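Local coordinates for periplasmic divalent cation tolerance protein (PDB 1VHF) that is probably involved in resistance toward heavy metals, as a member of the homotrimeric CutA family, at residues 39-42 and 47-50; 8-13 and 17-22; 66-71 and 82-87; 50-55 and 75-80. One frame throughout, in Å; residues are numbered along the deposited sequence.

Contact 1: 39-42 and 47-50; sequences SGYW and IVQD
Ser39 O is approached by three groups at once. The backbone N of Asp50 donates to it at 2.9 Å, a water lies at a similar distance, and the CA of Gln49 comes to 3.4 Å of the same Ser39 O in a weaker C-H...O contact. The water also leans weakly toward Gln49 OE1. Asp50 O in turn takes the Ser39 N-H, closing a hydrogen-bonded antiparallel pair. Two residues on, Tyr41 and Val48 form the next such pair: the Val48 N bond to Tyr41 O is practically straight (178°), whereas Tyr41 N reaches Val48 O only at 3.3 Å. Gly40 with Gln49 and Trp42 with Ile47 are the non-hydrogen-bonded pairs between and beyond.

Each face has its own side-chain chemistry. On that of Ser39, Tyr41, Val48 and Asp50, the Tyr41 CG sits between its backbone N and carbonyl carbon (chi1 49°), which lays the ring back across the partner strand. Val48 CG2 then presses on one ring face, 3.3 Å from Tyr41 CE1, while Tyr41 OH donates to Asp50 OD2 at 2.7 Å. The hydroxyl comes from above the carboxylate, whose plane is turned 58° from the ring. Ser39 OG has its main partner in Glu52. On the other face, Ile47 CG1 stands over the six-membered ring of Trp42, 3.5 Å from its centroid, a CH-pi contact. All this is an antiparallel beta hairpin, the outlying end of strands 31-43 and 46-60, its centre about 20 Å from the centre of the chain.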
# COMPACT_ATOMS: atom_id res chain seq x y z
N SER A 39 -7.48 -10.61 -10.33
CA SER A 39 -8.20 -9.37 -10.59
C SER A 39 -8.83 -9.46 -11.99
O SER A 39 -8.46 -10.30 -12.80
CB SER A 39 -7.24 -8.19 -10.55
OG SER A 39 -6.17 -8.34 -11.45
N GLY A 40 -9.77 -8.56 -12.20
CA GLY A 40 -10.48 -8.45 -13.47
C GLY A 40 -10.83 -7.00 -13.73
O GLY A 40 -11.11 -6.25 -12.81
N TYR A 41 -10.72 -6.59 -15.00
CA TYR A 41 -10.96 -5.22 -15.38
C TYR A 41 -10.97 -5.15 -16.94
O TYR A 41 -10.58 -6.12 -17.58
CB TYR A 41 -9.83 -4.30 -14.86
CG TYR A 41 -8.42 -4.78 -15.14
CD1 TYR A 41 -7.76 -4.40 -16.31
CD2 TYR A 41 -7.75 -5.63 -14.28
CE1 TYR A 41 -6.47 -4.85 -16.56
CE2 TYR A 41 -6.46 -6.09 -14.51
CZ TYR A 41 -5.83 -5.69 -15.68
OH TYR A 41 -4.56 -6.15 -15.96
N TRP A 42 -11.43 -4.03 -17.44
CA TRP A 42 -11.42 -3.82 -18.91
C TRP A 42 -10.04 -3.30 -19.30
O TRP A 42 -9.45 -2.45 -18.63
CB TRP A 42 -12.51 -2.82 -19.31
CG TRP A 42 -13.90 -3.38 -19.29
CD1 TRP A 42 -14.77 -3.38 -18.23
CD2 TRP A 42 -14.61 -3.96 -20.40
NE1 TRP A 42 -15.96 -3.94 -18.61
CE2 TRP A 42 -15.91 -4.32 -19.91
CE3 TRP A 42 -14.31 -4.19 -21.73
CZ2 TRP A 42 -16.86 -4.92 -20.73
CZ3 TRP A 42 -15.27 -4.80 -22.55
CH2 TRP A 42 -16.53 -5.15 -22.03
N ILE A 47 -12.47 -7.70 -21.53
CA ILE A 47 -12.36 -7.97 -20.07
C ILE A 47 -11.20 -8.93 -19.91
O ILE A 47 -11.06 -9.93 -20.65
CB ILE A 47 -13.66 -8.58 -19.57
CG1 ILE A 47 -14.80 -7.57 -19.58
CG2 ILE A 47 -13.47 -9.07 -18.11
CD1 ILE A 47 -16.16 -8.18 -19.27
N VAL A 48 -10.29 -8.58 -19.01
CA VAL A 48 -9.14 -9.45 -18.79
C VAL A 48 -9.13 -9.94 -17.34
O VAL A 48 -9.73 -9.32 -16.48
CB VAL A 48 -7.84 -8.73 -19.09
CG1 VAL A 48 -7.77 -8.24 -20.55
CG2 VAL A 48 -7.64 -7.54 -18.17
N GLN A 49 -8.51 -11.08 -17.19
CA GLN A 49 -8.30 -11.69 -15.86
C GLN A 49 -6.79 -11.65 -15.67
O GLN A 49 -6.02 -12.07 -16.54
CB GLN A 49 -8.86 -13.09 -15.77
CG GLN A 49 -10.38 -13.19 -15.89
CD GLN A 49 -11.05 -13.83 -14.69
OE1 GLN A 49 -10.55 -14.80 -14.12
NE2 GLN A 49 -12.22 -13.29 -14.30
N ASP A 50 -6.35 -11.26 -14.48
CA ASP A 50 -4.96 -11.10 -14.15
C ASP A 50 -4.68 -11.65 -12.73
O ASP A 50 -5.62 -12.04 -12.05
CB ASP A 50 -4.69 -9.59 -14.15
CG ASP A 50 -3.31 -9.07 -14.32
OD1 ASP A 50 -2.33 -9.86 -14.38
OD2 ASP A 50 -3.10 -7.82 -14.36
O HOH W 1 -8.81 -13.16 -12.42

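Contact 2: 8-13 and 17-22; sequences STFPNE and LEIGRK
Ile19 CD1 touches the ring of Phe10 obliquely, 3.6 Å from CE2, with CD2 the next nearest ring atom. Phe10 CG stands anti to its carbonyl carbon (chi1 -59°), and the ring extends from the strand toward the helix, where Ile19 CD1 reaches back to meet it. A second point of contact lies at the helix start. Leu17 N donates to Glu13 O at 2.9 Å, an almost straight i to i+4 bond (173°), and Leu17 CG packs against that same Glu13 O at 3.3 Å. Alongside, Leu17 CD1 rests near the extended Glu13 chain, 4.0 Å from Glu13 CG. Together these two contacts bracket the beta-to-alpha turn that opens the ferredoxin-like fold, in which strand 3-10 is an inner strand of the sheet and helix 13-25 covers one side of it.

One shell out, Asn12 fixes where that helix begins: it occupies the N-cap position, and its OD1 accepts the backbone N of Lys15. The Phe10 ring has further neighbours in His75, whose plane is about 15° from its own, and in Leu71, Ala55 and Phe57. Ile19 is bounded likewise by Leu71 and Leu74 of helix 64-74 and by Pro76, which places both buried side chains where the sheet meets helices 13-25 and 64-74.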
# COMPACT_ATOMS: atom_id res chain seq x y z
N SER A 8 -2.81 -0.82 -2.45
CA SER A 8 -2.40 -0.77 -3.86
C SER A 8 -2.23 -2.20 -4.32
O SER A 8 -2.20 -3.16 -3.55
CB SER A 8 -1.12 0.03 -4.03
OG SER A 8 -0.83 0.22 -5.42
N THR A 9 -2.10 -2.36 -5.65
CA THR A 9 -1.85 -3.67 -6.25
C THR A 9 -0.61 -3.56 -7.13
O THR A 9 -0.20 -2.48 -7.58
CB THR A 9 -2.98 -4.30 -7.02
OG1 THR A 9 -3.20 -3.60 -8.26
CG2 THR A 9 -4.25 -4.34 -6.19
N PHE A 10 0.05 -4.72 -7.28
CA PHE A 10 1.33 -4.86 -7.97
C PHE A 10 1.35 -6.07 -8.87
O PHE A 10 0.58 -7.01 -8.68
CB PHE A 10 2.44 -5.07 -6.88
CG PHE A 10 2.47 -3.89 -5.93
CD1 PHE A 10 1.73 -3.95 -4.75
CD2 PHE A 10 3.21 -2.75 -6.21
CE1 PHE A 10 1.68 -2.86 -3.90
CE2 PHE A 10 3.16 -1.67 -5.34
CZ PHE A 10 2.41 -1.73 -4.16
N PRO A 11 2.20 -6.06 -9.90
CA PRO A 11 2.21 -7.17 -10.84
C PRO A 11 2.72 -8.47 -10.32
O PRO A 11 2.41 -9.51 -10.96
CB PRO A 11 3.13 -6.67 -11.96
CG PRO A 11 4.00 -5.66 -11.32
CD PRO A 11 3.13 -4.99 -10.27
N ASN A 12 3.51 -8.50 -9.27
CA ASN A 12 4.06 -9.73 -8.74
C ASN A 12 4.46 -9.59 -7.29
O ASN A 12 4.42 -8.46 -6.75
CB ASN A 12 5.19 -10.22 -9.64
CG ASN A 12 6.26 -9.15 -9.83
OD1 ASN A 12 6.84 -8.69 -8.84
ND2 ASN A 12 6.48 -8.72 -11.05
N GLU A 13 4.83 -10.68 -6.64
CA GLU A 13 5.18 -10.69 -5.23
C GLU A 13 6.46 -9.91 -4.99
O GLU A 13 6.53 -9.10 -4.06
CB GLU A 13 5.31 -12.12 -4.68
CG GLU A 13 5.49 -12.19 -3.16
CD GLU A 13 5.72 -13.57 -2.58
OE1 GLU A 13 5.59 -14.55 -3.33
OE2 GLU A 13 6.00 -13.69 -1.36
N LEU A 17 6.84 -6.73 -2.37
CA LEU A 17 7.76 -6.80 -1.24
C LEU A 17 8.90 -5.77 -1.37
O LEU A 17 9.26 -5.23 -0.32
CB LEU A 17 8.36 -8.20 -1.05
CG LEU A 17 7.36 -9.34 -0.90
CD1 LEU A 17 8.13 -10.62 -0.53
CD2 LEU A 17 6.27 -9.07 0.09
N GLU A 18 9.39 -5.55 -2.59
CA GLU A 18 10.52 -4.57 -2.71
C GLU A 18 10.01 -3.18 -2.39
O GLU A 18 10.70 -2.41 -1.70
CB GLU A 18 11.00 -4.64 -4.16
CG GLU A 18 12.06 -3.63 -4.57
CD GLU A 18 12.10 -3.28 -6.04
OE1 GLU A 18 11.45 -3.88 -6.91
OE2 GLU A 18 12.86 -2.35 -6.42
N ILE A 19 8.80 -2.83 -2.87
CA ILE A 19 8.28 -1.48 -2.59
C ILE A 19 7.98 -1.34 -1.12
O ILE A 19 8.28 -0.32 -0.49
CB ILE A 19 7.08 -1.22 -3.53
CG1 ILE A 19 7.67 -1.01 -4.94
CG2 ILE A 19 6.30 -0.01 -3.07
CD1 ILE A 19 6.60 -0.93 -6.01
N GLY A 20 7.40 -2.39 -0.51
CA GLY A 20 7.17 -2.28 0.95
C GLY A 20 8.49 -2.10 1.67
O GLY A 20 8.53 -1.31 2.61
N ARG A 21 9.52 -2.88 1.32
CA ARG A 21 10.82 -2.67 1.99
C ARG A 21 11.33 -1.26 1.77
O ARG A 21 11.83 -0.66 2.74
CB ARG A 21 11.81 -3.70 1.41
CG ARG A 21 13.21 -3.52 2.02
CD ARG A 21 14.22 -4.44 1.36
NE ARG A 21 15.32 -4.78 2.23
CZ ARG A 21 15.30 -5.41 3.40
NH1 ARG A 21 14.19 -5.84 3.95
NH2 ARG A 21 16.46 -5.62 4.02
N LYS A 22 11.23 -0.68 0.57
CA LYS A 22 11.71 0.68 0.33
C LYS A 22 10.95 1.69 1.17
O LYS A 22 11.54 2.66 1.68
CB LYS A 22 11.61 1.04 -1.17
CG LYS A 22 12.78 0.40 -1.94
CD LYS A 22 12.73 0.74 -3.40
CE LYS A 22 13.78 -0.09 -4.18
NZ LYS A 22 15.15 0.20 -3.68

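Contact 3: 66-71 and 82-87; sequences ELYEEL and IFTLKV
Tyr68 lays one face of its ring on Ile82 CG2, which stands 3.7 Å from the ring centroid and only 11° off the normal, a well-centred CH-pi contact. Ile82 presents two branches to helix 64-74. Its CG2 is anti to the backbone N while CG1 lies beside that N (chi1 -55°), a division that gives the methyl to Tyr68 and sends CD1 to Leu71, 3.9 Å from Leu71 CG. Leu71 CD2 touches both branches, and so Ile82 is wedged between side chains from successive turns of the helix. The backbones stay well apart, with the axes of 66-71 and 82-86 some 10.1 Å from each other and running nearly antiparallel at 153°; side chains carry most of the contact.

At the far end of the ring the interaction changes character. Tyr68 OH donates to Thr84 OG1 at 2.7 Å, the threonine oxygen lying in the ring plane at its edge. On the way, the hydroxyl passes 3.3 Å from Phe83 CA. Strand 82-86 is an edge strand of the sheet within this chain, and Ile82 and Thr84 also rest on Val6 of the adjoining strand 3-10.

Thr84 OG1 has a second hydrogen-bond partner, Glu64 OE2. With the tyrosine proton spent on the threonine, the Thr84 hydroxyl probably donates its own in the bond to Glu64, a short directional chain that would hold the Tyr68 ring in place over Ile82.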
# COMPACT_ATOMS: atom_id res chain seq x y z
N GLU A 66 3.14 12.13 1.66
CA GLU A 66 4.46 11.62 1.31
C GLU A 66 4.40 10.17 0.83
O GLU A 66 5.13 9.78 -0.08
CB GLU A 66 5.42 11.73 2.48
CG GLU A 66 5.66 13.17 2.95
CD GLU A 66 6.40 13.10 4.29
OE1 GLU A 66 7.60 12.73 4.24
OE2 GLU A 66 5.77 13.29 5.34
N LEU A 67 3.58 9.35 1.48
CA LEU A 67 3.47 7.95 1.03
C LEU A 67 2.85 7.92 -0.35
O LEU A 67 3.30 7.12 -1.18
CB LEU A 67 2.61 7.18 2.06
CG LEU A 67 2.18 5.77 1.62
CD1 LEU A 67 3.40 4.87 1.38
CD2 LEU A 67 1.34 5.17 2.74
N TYR A 68 1.76 8.66 -0.60
CA TYR A 68 1.21 8.65 -1.95
C TYR A 68 2.24 9.01 -3.00
O TYR A 68 2.33 8.38 -4.06
CB TYR A 68 -0.02 9.55 -2.10
CG TYR A 68 -1.36 8.93 -1.80
CD1 TYR A 68 -1.67 8.34 -0.58
CD2 TYR A 68 -2.34 9.00 -2.78
CE1 TYR A 68 -2.93 7.83 -0.36
CE2 TYR A 68 -3.63 8.49 -2.56
CZ TYR A 68 -3.89 7.92 -1.33
OH TYR A 68 -5.15 7.39 -1.12
N GLU A 69 3.04 10.06 -2.70
CA GLU A 69 4.04 10.52 -3.66
C GLU A 69 5.10 9.48 -3.92
O GLU A 69 5.38 9.12 -5.09
CB GLU A 69 4.69 11.81 -3.11
CG GLU A 69 3.72 12.97 -2.96
CD GLU A 69 4.40 14.26 -2.53
OE1 GLU A 69 4.57 14.50 -1.31
OE2 GLU A 69 4.78 15.06 -3.41
N GLU A 70 5.64 8.85 -2.89
CA GLU A 70 6.67 7.85 -3.06
C GLU A 70 6.13 6.61 -3.73
O GLU A 70 6.78 5.98 -4.57
CB GLU A 70 7.41 7.50 -1.76
CG GLU A 70 8.63 6.65 -1.95
CD GLU A 70 9.77 7.16 -2.80
OE1 GLU A 70 9.88 8.38 -3.03
OE2 GLU A 70 10.61 6.34 -3.25
N LEU A 71 4.95 6.12 -3.24
CA LEU A 71 4.38 4.93 -3.86
C LEU A 71 4.07 5.15 -5.33
O LEU A 71 4.40 4.24 -6.12
CB LEU A 71 3.13 4.57 -3.03
CG LEU A 71 2.35 3.35 -3.53
CD1 LEU A 71 3.22 2.10 -3.57
CD2 LEU A 71 1.14 3.11 -2.64
N ILE A 82 -4.31 3.44 -5.90
CA ILE A 82 -3.82 3.88 -4.60
C ILE A 82 -5.00 4.54 -3.90
O ILE A 82 -5.60 5.46 -4.44
CB ILE A 82 -2.64 4.85 -4.65
CG1 ILE A 82 -1.46 4.30 -5.47
CG2 ILE A 82 -2.20 5.16 -3.23
CD1 ILE A 82 -0.33 5.33 -5.63
N PHE A 83 -5.43 3.99 -2.77
CA PHE A 83 -6.56 4.59 -2.04
C PHE A 83 -6.39 4.32 -0.55
O PHE A 83 -5.65 3.46 -0.11
CB PHE A 83 -7.91 4.15 -2.56
CG PHE A 83 -8.18 2.68 -2.62
CD1 PHE A 83 -8.57 2.01 -1.48
CD2 PHE A 83 -8.05 2.01 -3.83
CE1 PHE A 83 -8.83 0.63 -1.54
CE2 PHE A 83 -8.32 0.63 -3.87
CZ PHE A 83 -8.71 -0.03 -2.73
N THR A 84 -7.08 5.16 0.25
CA THR A 84 -6.95 5.09 1.70
C THR A 84 -8.21 4.66 2.41
O THR A 84 -9.28 5.18 2.12
CB THR A 84 -6.65 6.53 2.20
OG1 THR A 84 -5.42 6.96 1.57
CG2 THR A 84 -6.35 6.50 3.69
N LEU A 85 -8.03 3.72 3.32
CA LEU A 85 -9.14 3.29 4.17
C LEU A 85 -8.86 3.86 5.57
O LEU A 85 -7.73 3.86 6.04
CB LEU A 85 -9.20 1.77 4.28
CG LEU A 85 -9.46 0.98 3.00
CD1 LEU A 85 -8.24 0.91 2.12
CD2 LEU A 85 -10.02 -0.39 3.29
N LYS A 86 -9.75 4.72 6.12
CA LYS A 86 -9.56 5.22 7.48
C LYS A 86 -10.04 4.11 8.45
O LYS A 86 -10.81 3.24 8.07
CB LYS A 86 -10.32 6.51 7.75
CG LYS A 86 -11.71 6.39 8.31
CD LYS A 86 -12.81 6.07 7.39
CE LYS A 86 -12.90 4.83 6.59
NZ LYS A 86 -12.40 4.87 5.20
N VAL A 87 -9.49 4.14 9.63
CA VAL A 87 -9.82 3.13 10.67
C VAL A 87 -10.63 3.86 11.73
O VAL A 87 -10.51 5.10 11.83
CB VAL A 87 -8.44 2.66 11.18
CG1 VAL A 87 -8.52 1.82 12.40
CG2 VAL A 87 -7.74 1.94 10.01

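Contact 4: 50-55 and 75-80; sequences DKEWAA and HPYETP
Direct hydrogen bonding between the segments rests on one short link: Tyr77 OH donates to Glu52 OE2 at 2.6 Å. The carboxylate oxygen lies at the ring edge, in plane with it, and 3.3 Å from Tyr77 CE2. Seen from the acid, the hydroxyl arrives on the anti side of OE2, somewhat out of the carboxylate plane, and the two flat groups are inclined by 46°. Glu52 CG is anti to the carbonyl carbon (chi1 -67°) and the chain beyond is extended, which carries the buried carboxylate out to the loop. Its oxygens have further partners: OE2 also takes Thr9 OG1, and OE1 takes Ser39 OG, an array that probably keeps the acid ionised.

A water supplies the indirect bond. It donates to Tyr77 OH at 2.9 Å and to Asp50 OD2 at 2.8 Å, bridging loop and strand beside the direct link.

Bonds internal to each segment shape these groups. Asp50 OD1 accepts the N-H of Lys51 at 2.9 Å from above the carboxylate plane. In the loop, Tyr77 N donates to His75 ND1 at 3.1 Å (162°), within the imidazole plane.

Packing inside the loop is seen where Pro80 CB covers the His75 ring, 3.4 Å above its plane. The same histidine bonds through NE2 to Ser8 OG. The loop, which leads from helix 64-74 to strand 82-86, thereby lies across the end of strand 3-10, with Pro76 touching Ile19 of helix 13-25 and Tyr77 reaching over Thr9 to strand 46-60.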
# COMPACT_ATOMS: atom_id res chain seq x y z
N ASP A 50 -6.35 -11.26 -14.48
CA ASP A 50 -4.96 -11.10 -14.15
C ASP A 50 -4.68 -11.65 -12.73
O ASP A 50 -5.62 -12.04 -12.05
CB ASP A 50 -4.69 -9.59 -14.15
CG ASP A 50 -3.31 -9.07 -14.32
OD1 ASP A 50 -2.33 -9.86 -14.38
OD2 ASP A 50 -3.10 -7.82 -14.36
N LYS A 51 -3.41 -11.82 -12.50
CA LYS A 51 -2.90 -12.33 -11.20
C LYS A 51 -1.99 -11.21 -10.71
O LYS A 51 -1.12 -10.73 -11.46
CB LYS A 51 -2.09 -13.60 -11.40
CG LYS A 51 -2.90 -14.86 -11.69
CD LYS A 51 -1.91 -16.01 -11.84
CE LYS A 51 -2.53 -17.33 -12.18
NZ LYS A 51 -3.34 -17.33 -13.43
N GLU A 52 -2.24 -10.74 -9.51
CA GLU A 52 -1.46 -9.63 -8.93
C GLU A 52 -1.27 -9.88 -7.44
O GLU A 52 -1.63 -10.91 -6.89
CB GLU A 52 -2.25 -8.31 -9.08
CG GLU A 52 -2.42 -7.81 -10.51
CD GLU A 52 -3.23 -6.52 -10.47
OE1 GLU A 52 -4.47 -6.53 -10.39
OE2 GLU A 52 -2.57 -5.47 -10.23
N TRP A 53 -0.49 -8.96 -6.81
CA TRP A 53 -0.33 -8.96 -5.36
C TRP A 53 -0.89 -7.65 -4.83
O TRP A 53 -0.57 -6.59 -5.36
CB TRP A 53 1.13 -9.11 -4.89
CG TRP A 53 1.49 -10.59 -4.85
CD1 TRP A 53 1.61 -11.43 -5.91
CD2 TRP A 53 1.72 -11.38 -3.69
NE1 TRP A 53 1.89 -12.71 -5.49
CE2 TRP A 53 1.99 -12.70 -4.12
CE3 TRP A 53 1.76 -11.08 -2.33
CZ2 TRP A 53 2.24 -13.74 -3.21
CZ3 TRP A 53 2.03 -12.09 -1.43
CH2 TRP A 53 2.27 -13.41 -1.89
N ALA A 54 -1.72 -7.73 -3.81
CA ALA A 54 -2.26 -6.54 -3.18
C ALA A 54 -1.41 -6.29 -1.92
O ALA A 54 -0.82 -7.25 -1.39
CB ALA A 54 -3.69 -6.81 -2.75
N ALA A 55 -1.42 -5.05 -1.48
CA ALA A 55 -0.75 -4.76 -0.23
C ALA A 55 -1.48 -3.61 0.46
O ALA A 55 -2.05 -2.72 -0.14
CB ALA A 55 0.70 -4.35 -0.46
N HIS A 75 5.99 2.95 -8.40
CA HIS A 75 5.08 1.92 -8.95
C HIS A 75 5.39 1.49 -10.34
O HIS A 75 5.60 2.36 -11.21
CB HIS A 75 3.63 2.53 -8.89
CG HIS A 75 2.66 1.43 -8.53
ND1 HIS A 75 2.35 0.44 -9.43
CD2 HIS A 75 1.97 1.16 -7.39
CE1 HIS A 75 1.49 -0.40 -8.87
NE2 HIS A 75 1.25 0.01 -7.61
N PRO A 76 5.30 0.21 -10.67
CA PRO A 76 5.52 -0.22 -12.05
C PRO A 76 4.37 0.20 -12.94
O PRO A 76 4.50 0.22 -14.19
CB PRO A 76 5.63 -1.73 -11.98
CG PRO A 76 4.98 -2.12 -10.69
CD PRO A 76 5.09 -0.93 -9.76
N TYR A 77 3.16 0.39 -12.42
CA TYR A 77 1.99 0.80 -13.18
C TYR A 77 1.90 2.31 -13.37
O TYR A 77 2.19 3.13 -12.46
CB TYR A 77 0.66 0.34 -12.57
CG TYR A 77 0.47 -1.14 -12.35
CD1 TYR A 77 1.14 -2.14 -13.02
CD2 TYR A 77 -0.49 -1.51 -11.42
CE1 TYR A 77 0.89 -3.49 -12.80
CE2 TYR A 77 -0.75 -2.85 -11.17
CZ TYR A 77 -0.05 -3.81 -11.83
OH TYR A 77 -0.32 -5.15 -11.59
N GLU A 78 1.46 2.70 -14.57
CA GLU A 78 1.34 4.12 -14.87
C GLU A 78 0.27 4.84 -14.10
O GLU A 78 0.44 5.94 -13.57
CB GLU A 78 1.09 4.24 -16.40
CG GLU A 78 0.98 5.71 -16.79
CD GLU A 78 0.70 5.90 -18.28
OE1 GLU A 78 0.79 4.92 -19.03
OE2 GLU A 78 0.40 7.05 -18.65
N THR A 79 -0.86 4.13 -13.89
CA THR A 79 -2.00 4.69 -13.16
C THR A 79 -2.41 3.61 -12.14
O THR A 79 -3.40 2.88 -12.31
CB THR A 79 -3.19 4.97 -14.08
OG1 THR A 79 -2.64 5.86 -15.12
CG2 THR A 79 -4.32 5.67 -13.39
N PRO A 80 -1.65 3.52 -11.06
CA PRO A 80 -1.92 2.49 -10.09
C PRO A 80 -3.13 2.76 -9.23
O PRO A 80 -3.54 3.90 -9.05
CB PRO A 80 -0.64 2.54 -9.20
CG PRO A 80 -0.29 3.99 -9.23
CD PRO A 80 -0.47 4.35 -10.70
O HOH W 2 -0.56 -6.81 -13.91

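From the N terminus, contact 2 comes first and closes the short turn from strand 3-10 into helix 13-25. Contact 1 follows in series, closing the hairpin of strands 31-43 and 46-60. Contact 4 starts at Asp50, where contact 1 ends, and spans the chain to the loop at 75-80. Contact 3 opens within that span and closes beyond it, so the two cross. In space, contact 4 lies about 8 Å from contact 2 between centres, and contacts 2 and 3 meet in the packing between sheet and helices. Contact 1 stands farther out, pairing the hairpin strands. Contacts 2 and 3 tie strands 3-10 and 82-86 to helices 13-25 and 64-74, and contact 4 joins strand 46-60 to a loop.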